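Local coordinates for prokaryotic transcription elongation factor GreA/GreB (Nitrosomonas europaea, PDB 2PN0), which probably binds RNA polymerase, as other members of the GreA/GreB transcription elongation factor family do, at residues A[54-66]-A[100-112]. Residues are numbered along the deposited sequence; the frame is centred on the assembly and turned at random.
Sequences PTVVTMNSTVRFR and ALLGLAQGDEIEW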
loop_
_atom_site.group_PDB
_atom_site.type_symbol
_atom_site.label_atom_id
_atom_site.label_comp_id
_atom_site.label_asym_id
_atom_site.label_seq_id
_atom_site.Cartn_x
_atom_site.Cartn_y
_atom_site.Cartn_z
ATOM N N PRO A 54 -10.769 -9.529 -20.031
ATOM C CA PRO A 54 -11.429 -9.512 -18.699
ATOM C C PRO A 54 -10.523 -9.910 -17.533
ATOM O O PRO A 54 -10.825 -9.616 -16.382
ATOM C CB PRO A 54 -12.571 -10.540 -18.845
ATOM C CG PRO A 54 -12.225 -11.349 -20.066
ATOM C CD PRO A 54 -11.469 -10.436 -20.968
ATOM N N THR A 55 -9.403 -10.541 -17.852
ATOM C CA THR A 55 -8.449 -11.005 -16.844
ATOM C C THR A 55 -7.383 -9.975 -16.513
ATOM O O THR A 55 -6.551 -10.227 -15.622
ATOM C CB THR A 55 -7.706 -12.226 -17.336
ATOM O OG1 THR A 55 -7.226 -11.956 -18.664
ATOM C CG2 THR A 55 -8.614 -13.457 -17.335
ATOM N N VAL A 56 -7.371 -8.841 -17.232
ATOM C CA VAL A 56 -6.399 -7.737 -17.000
ATOM C C VAL A 56 -6.950 -6.707 -16.004
ATOM O O VAL A 56 -8.113 -6.293 -16.112
ATOM C CB VAL A 56 -5.980 -7.054 -18.363
ATOM C CG1 VAL A 56 -5.201 -5.719 -18.127
ATOM C CG2 VAL A 56 -5.168 -8.012 -19.202
ATOM N N VAL A 57 -6.104 -6.292 -15.041
ATOM C CA VAL A 57 -6.488 -5.305 -14.022
ATOM C C VAL A 57 -6.505 -3.893 -14.611
ATOM O O VAL A 57 -5.483 -3.384 -15.056
ATOM C CB VAL A 57 -5.522 -5.338 -12.811
ATOM C CG1 VAL A 57 -5.962 -4.294 -11.773
ATOM C CG2 VAL A 57 -5.569 -6.717 -12.157
ATOM N N THR A 58 -7.687 -3.288 -14.612
ATOM C CA THR A 58 -7.872 -1.928 -15.074
ATOM C C THR A 58 -8.312 -1.066 -13.902
ATOM O O THR A 58 -8.630 -1.565 -12.826
ATOM C CB THR A 58 -8.935 -1.853 -16.198
ATOM O OG1 THR A 58 -10.194 -2.372 -15.717
ATOM C CG2 THR A 58 -8.470 -2.678 -17.365
HETATM N N MSE A 59 -8.352 0.236 -14.103
HETATM C CA MSE A 59 -8.985 1.102 -13.085
HETATM C C MSE A 59 -10.404 0.564 -12.816
HETATM O O MSE A 59 -11.115 0.124 -13.754
HETATM C CB MSE A 59 -9.004 2.559 -13.567
HETATM C CG MSE A 59 -7.608 3.204 -13.712
HETATM SE SE MSE A 59 -6.528 3.079 -12.054
HETATM C CE MSE A 59 -7.795 3.921 -10.845
ATOM N N ASN A 60 -10.800 0.571 -11.539
ATOM C CA ASN A 60 -12.125 0.123 -11.084
ATOM C C ASN A 60 -12.389 -1.385 -11.170
ATOM O O ASN A 60 -13.544 -1.819 -10.979
ATOM C CB ASN A 60 -13.256 0.961 -11.732
ATOM C CG ASN A 60 -13.199 2.413 -11.307
ATOM O OD1 ASN A 60 -13.160 2.695 -10.114
ATOM N ND2 ASN A 60 -13.226 3.348 -12.278
ATOM N N SER A 61 -11.331 -2.152 -11.475
ATOM C CA SER A 61 -11.375 -3.633 -11.420
ATOM C C SER A 61 -11.400 -4.057 -9.954
ATOM O O SER A 61 -10.716 -3.461 -9.110
ATOM C CB SER A 61 -10.123 -4.282 -12.072
ATOM O OG SER A 61 -10.231 -4.239 -13.491
ATOM N N THR A 62 -12.144 -5.126 -9.650
ATOM C CA THR A 62 -12.016 -5.786 -8.341
ATOM C C THR A 62 -11.129 -7.011 -8.524
ATOM O O THR A 62 -11.399 -7.834 -9.412
ATOM C CB THR A 62 -13.404 -6.181 -7.769
ATOM O OG1 THR A 62 -14.117 -4.983 -7.489
ATOM C CG2 THR A 62 -13.266 -6.963 -6.469
ATOM N N VAL A 63 -10.060 -7.078 -7.728
ATOM C CA VAL A 63 -9.077 -8.136 -7.817
ATOM C C VAL A 63 -9.275 -9.055 -6.623
ATOM O O VAL A 63 -9.269 -8.608 -5.475
ATOM C CB VAL A 63 -7.639 -7.536 -7.862
ATOM C CG1 VAL A 63 -6.578 -8.629 -8.078
ATOM C CG2 VAL A 63 -7.523 -6.454 -8.962
ATOM N N ARG A 64 -9.468 -10.346 -6.907
ATOM C CA ARG A 64 -9.571 -11.367 -5.858
ATOM C C ARG A 64 -8.227 -12.049 -5.703
ATOM O O ARG A 64 -7.659 -12.482 -6.704
ATOM C CB ARG A 64 -10.630 -12.404 -6.245
ATOM C CG ARG A 64 -10.860 -13.449 -5.203
ATOM C CD ARG A 64 -12.209 -14.055 -5.427
ATOM N NE ARG A 64 -12.541 -15.142 -4.535
ATOM C CZ ARG A 64 -12.841 -15.039 -3.233
ATOM N NH1 ARG A 64 -12.796 -13.874 -2.593
ATOM N NH2 ARG A 64 -13.174 -16.140 -2.552
ATOM N N PHE A 65 -7.730 -12.137 -4.471
ATOM C CA PHE A 65 -6.419 -12.697 -4.189
ATOM C C PHE A 65 -6.523 -13.892 -3.285
ATOM O O PHE A 65 -7.390 -13.921 -2.398
ATOM C CB PHE A 65 -5.575 -11.706 -3.374
ATOM C CG PHE A 65 -5.285 -10.420 -4.067
ATOM C CD1 PHE A 65 -4.169 -10.300 -4.906
ATOM C CD2 PHE A 65 -6.116 -9.309 -3.856
ATOM C CE1 PHE A 65 -3.871 -9.099 -5.535
ATOM C CE2 PHE A 65 -5.849 -8.073 -4.509
ATOM C CZ PHE A 65 -4.709 -7.979 -5.328
ATOM N N ARG A 66 -5.633 -14.873 -3.465
ATOM C CA ARG A 66 -5.471 -15.937 -2.475
ATOM C C ARG A 66 -4.068 -15.840 -1.874
ATOM O O ARG A 66 -3.084 -15.687 -2.607
ATOM C CB ARG A 66 -5.700 -17.341 -3.055
ATOM C CG ARG A 66 -5.873 -18.414 -1.959
ATOM C CD ARG A 66 -5.972 -19.857 -2.474
ATOM N NE ARG A 66 -7.126 -20.087 -3.354
ATOM C CZ ARG A 66 -7.050 -20.162 -4.685
ATOM N NH1 ARG A 66 -5.872 -20.015 -5.302
ATOM N NH2 ARG A 66 -8.151 -20.374 -5.407
ATOM N N ALA A 100 1.012 -0.599 -8.311
ATOM C CA ALA A 100 1.554 -1.760 -9.053
ATOM C C ALA A 100 0.456 -2.679 -9.603
ATOM O O ALA A 100 0.747 -3.572 -10.425
ATOM C CB ALA A 100 2.494 -2.586 -8.115
ATOM N N LEU A 101 -0.784 -2.525 -9.145
ATOM C CA LEU A 101 -1.831 -3.481 -9.579
ATOM C C LEU A 101 -2.260 -3.251 -11.026
ATOM O O LEU A 101 -2.635 -4.196 -11.709
ATOM C CB LEU A 101 -3.092 -3.427 -8.676
ATOM C CG LEU A 101 -2.970 -4.007 -7.276
ATOM C CD1 LEU A 101 -4.306 -3.786 -6.486
ATOM C CD2 LEU A 101 -2.606 -5.524 -7.301
ATOM N N LEU A 102 -2.233 -1.996 -11.464
ATOM C CA LEU A 102 -2.734 -1.626 -12.791
ATOM C C LEU A 102 -1.930 -2.412 -13.797
ATOM O O LEU A 102 -0.709 -2.450 -13.741
ATOM C CB LEU A 102 -2.521 -0.133 -13.021
ATOM C CG LEU A 102 -3.075 0.392 -14.347
ATOM C CD1 LEU A 102 -4.622 0.282 -14.327
ATOM C CD2 LEU A 102 -2.542 1.828 -14.559
ATOM N N GLY A 103 -2.622 -3.072 -14.699
ATOM C CA GLY A 103 -1.933 -3.766 -15.782
ATOM C C GLY A 103 -1.528 -5.201 -15.475
ATOM O O GLY A 103 -1.153 -5.962 -16.404
ATOM N N LEU A 104 -1.617 -5.606 -14.211
ATOM C CA LEU A 104 -1.356 -7.007 -13.864
ATOM C C LEU A 104 -2.503 -7.876 -14.432
ATOM O O LEU A 104 -3.537 -7.347 -14.917
ATOM C CB LEU A 104 -1.263 -7.186 -12.353
ATOM C CG LEU A 104 -0.049 -6.503 -11.735
ATOM C CD1 LEU A 104 -0.018 -6.995 -10.256
ATOM C CD2 LEU A 104 1.206 -6.855 -12.474
ATOM N N ALA A 105 -2.320 -9.195 -14.411
ATOM C CA ALA A 105 -3.355 -10.099 -14.936
ATOM C C ALA A 105 -3.659 -11.265 -13.978
ATOM O O ALA A 105 -2.834 -11.588 -13.127
ATOM C CB ALA A 105 -2.934 -10.633 -16.280
ATOM N N GLN A 106 -4.843 -11.871 -14.131
ATOM C CA GLN A 106 -5.222 -13.075 -13.395
ATOM C C GLN A 106 -4.076 -14.089 -13.463
ATOM O O GLN A 106 -3.470 -14.296 -14.533
ATOM C CB GLN A 106 -6.517 -13.680 -13.990
ATOM C CG GLN A 106 -7.204 -14.774 -13.131
ATOM C CD GLN A 106 -6.570 -16.169 -13.301
ATOM O OE1 GLN A 106 -5.848 -16.412 -14.274
ATOM N NE2 GLN A 106 -6.809 -17.068 -12.346
ATOM N N GLY A 107 -3.755 -14.692 -12.318
ATOM C CA GLY A 107 -2.668 -15.643 -12.239
ATOM C C GLY A 107 -1.352 -15.048 -11.749
ATOM O O GLY A 107 -0.485 -15.809 -11.279
ATOM N N ASP A 108 -1.203 -13.711 -11.857
ATOM C CA ASP A 108 0.032 -13.032 -11.480
ATOM C C ASP A 108 0.188 -13.086 -9.973
ATOM O O ASP A 108 -0.811 -13.097 -9.231
ATOM C CB ASP A 108 0.059 -11.565 -11.923
ATOM C CG ASP A 108 0.373 -11.402 -13.384
ATOM O OD1 ASP A 108 0.716 -12.422 -14.042
ATOM O OD2 ASP A 108 0.239 -10.254 -13.884
ATOM N N GLU A 109 1.426 -13.177 -9.521
ATOM C CA GLU A 109 1.691 -13.164 -8.074
ATOM C C GLU A 109 2.445 -11.894 -7.655
ATOM O O GLU A 109 3.328 -11.401 -8.376
ATOM C CB GLU A 109 2.449 -14.454 -7.673
ATOM C CG GLU A 109 1.518 -15.688 -7.802
ATOM C CD GLU A 109 2.197 -17.058 -7.590
ATOM O OE1 GLU A 109 3.442 -17.154 -7.534
ATOM O OE2 GLU A 109 1.419 -18.031 -7.447
ATOM N N ILE A 110 2.084 -11.346 -6.498
ATOM C CA ILE A 110 2.845 -10.210 -5.974
ATOM C C ILE A 110 2.935 -10.441 -4.494
ATOM O O ILE A 110 2.276 -11.345 -3.956
ATOM C CB ILE A 110 2.195 -8.818 -6.276
ATOM C CG1 ILE A 110 0.741 -8.771 -5.831
ATOM C CG2 ILE A 110 2.369 -8.451 -7.769
ATOM C CD1 ILE A 110 0.147 -7.294 -6.039
ATOM N N GLU A 111 3.740 -9.633 -3.834
ATOM C CA GLU A 111 3.901 -9.792 -2.405
ATOM C C GLU A 111 4.130 -8.429 -1.743
ATOM O O GLU A 111 4.605 -7.465 -2.384
ATOM C CB GLU A 111 5.044 -10.793 -2.093
ATOM C CG GLU A 111 6.403 -10.297 -2.473
ATOM C CD GLU A 111 7.478 -11.376 -2.348
ATOM O OE1 GLU A 111 7.191 -12.609 -2.478
ATOM O OE2 GLU A 111 8.609 -10.947 -2.150
ATOM N N TRP A 112 3.788 -8.343 -0.469
ATOM C CA TRP A 112 4.036 -7.110 0.252
ATOM C C TRP A 112 4.282 -7.444 1.704
ATOM O O TRP A 112 4.108 -8.612 2.120
ATOM C CB TRP A 112 2.936 -6.078 0.020
ATOM C CG TRP A 112 1.543 -6.436 0.482
ATOM C CD1 TRP A 112 1.057 -6.388 1.788
ATOM C CD2 TRP A 112 0.448 -6.868 -0.340
ATOM N NE1 TRP A 112 -0.288 -6.769 1.792
ATOM C CE2 TRP A 112 -0.677 -7.042 0.508
ATOM C CE3 TRP A 112 0.296 -7.092 -1.723
ATOM C CZ2 TRP A 112 -1.959 -7.461 0.021
ATOM C CZ3 TRP A 112 -1.010 -7.500 -2.221
ATOM C CH2 TRP A 112 -2.095 -7.655 -1.346
#
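V57 is gripped at both ends of its backbone: its N donates an almost straight bond (178° at the hydrogen) to L104 O at 2.8 Å, and V57 O takes the N-H of G103 at 2.9 Å. Two residues back, Q106 N reaches T55 O at 2.8 Å, in the plane of that carbonyl. Between these bonds V56 and A105 form a single beta bridge, so two loops are stitched together here without either becoming a regular strand. The packing is tight inside. With its CG1 anti to the backbone N (chi1 -180°), V57 lays that methyl against L101 O, 3.3 Å away, while CG2 turns to L104, and L78 of strand 77-79 touches the same side chain. Cutting V57 back to an alanine would strip off both methyls and is likely to leave a gap against L101 and L104, where CG1 and CG2 now rest. L102 starts off away from the other loop, yet its CD1 swings back over the backbone of V57 and M59 and meets M59 SE at 4.1 Å. Deeper in, F65 receives L101 CD2 at its ring edge, 3.8 Å from CZ, and the edge of W112 points at the ring face in a T-shaped pair, planes at 88°. The solvent side is much looser: T55 offers its CB and CG2 to the CB of Q106, whose side chain then leads away, its NE2 hydrogen-bonding V125 O on strand 119-128. D108 OD2 takes the N-H of A105 from above its carboxylate plane, tying up the turn that leads into strand 109-113. With main-chain bonds alone giving the polar grip and no ion pair across, the join between these two loops of the GreA/GreB C-terminal domain should depend on backbone shape and apolar fit more than on charge.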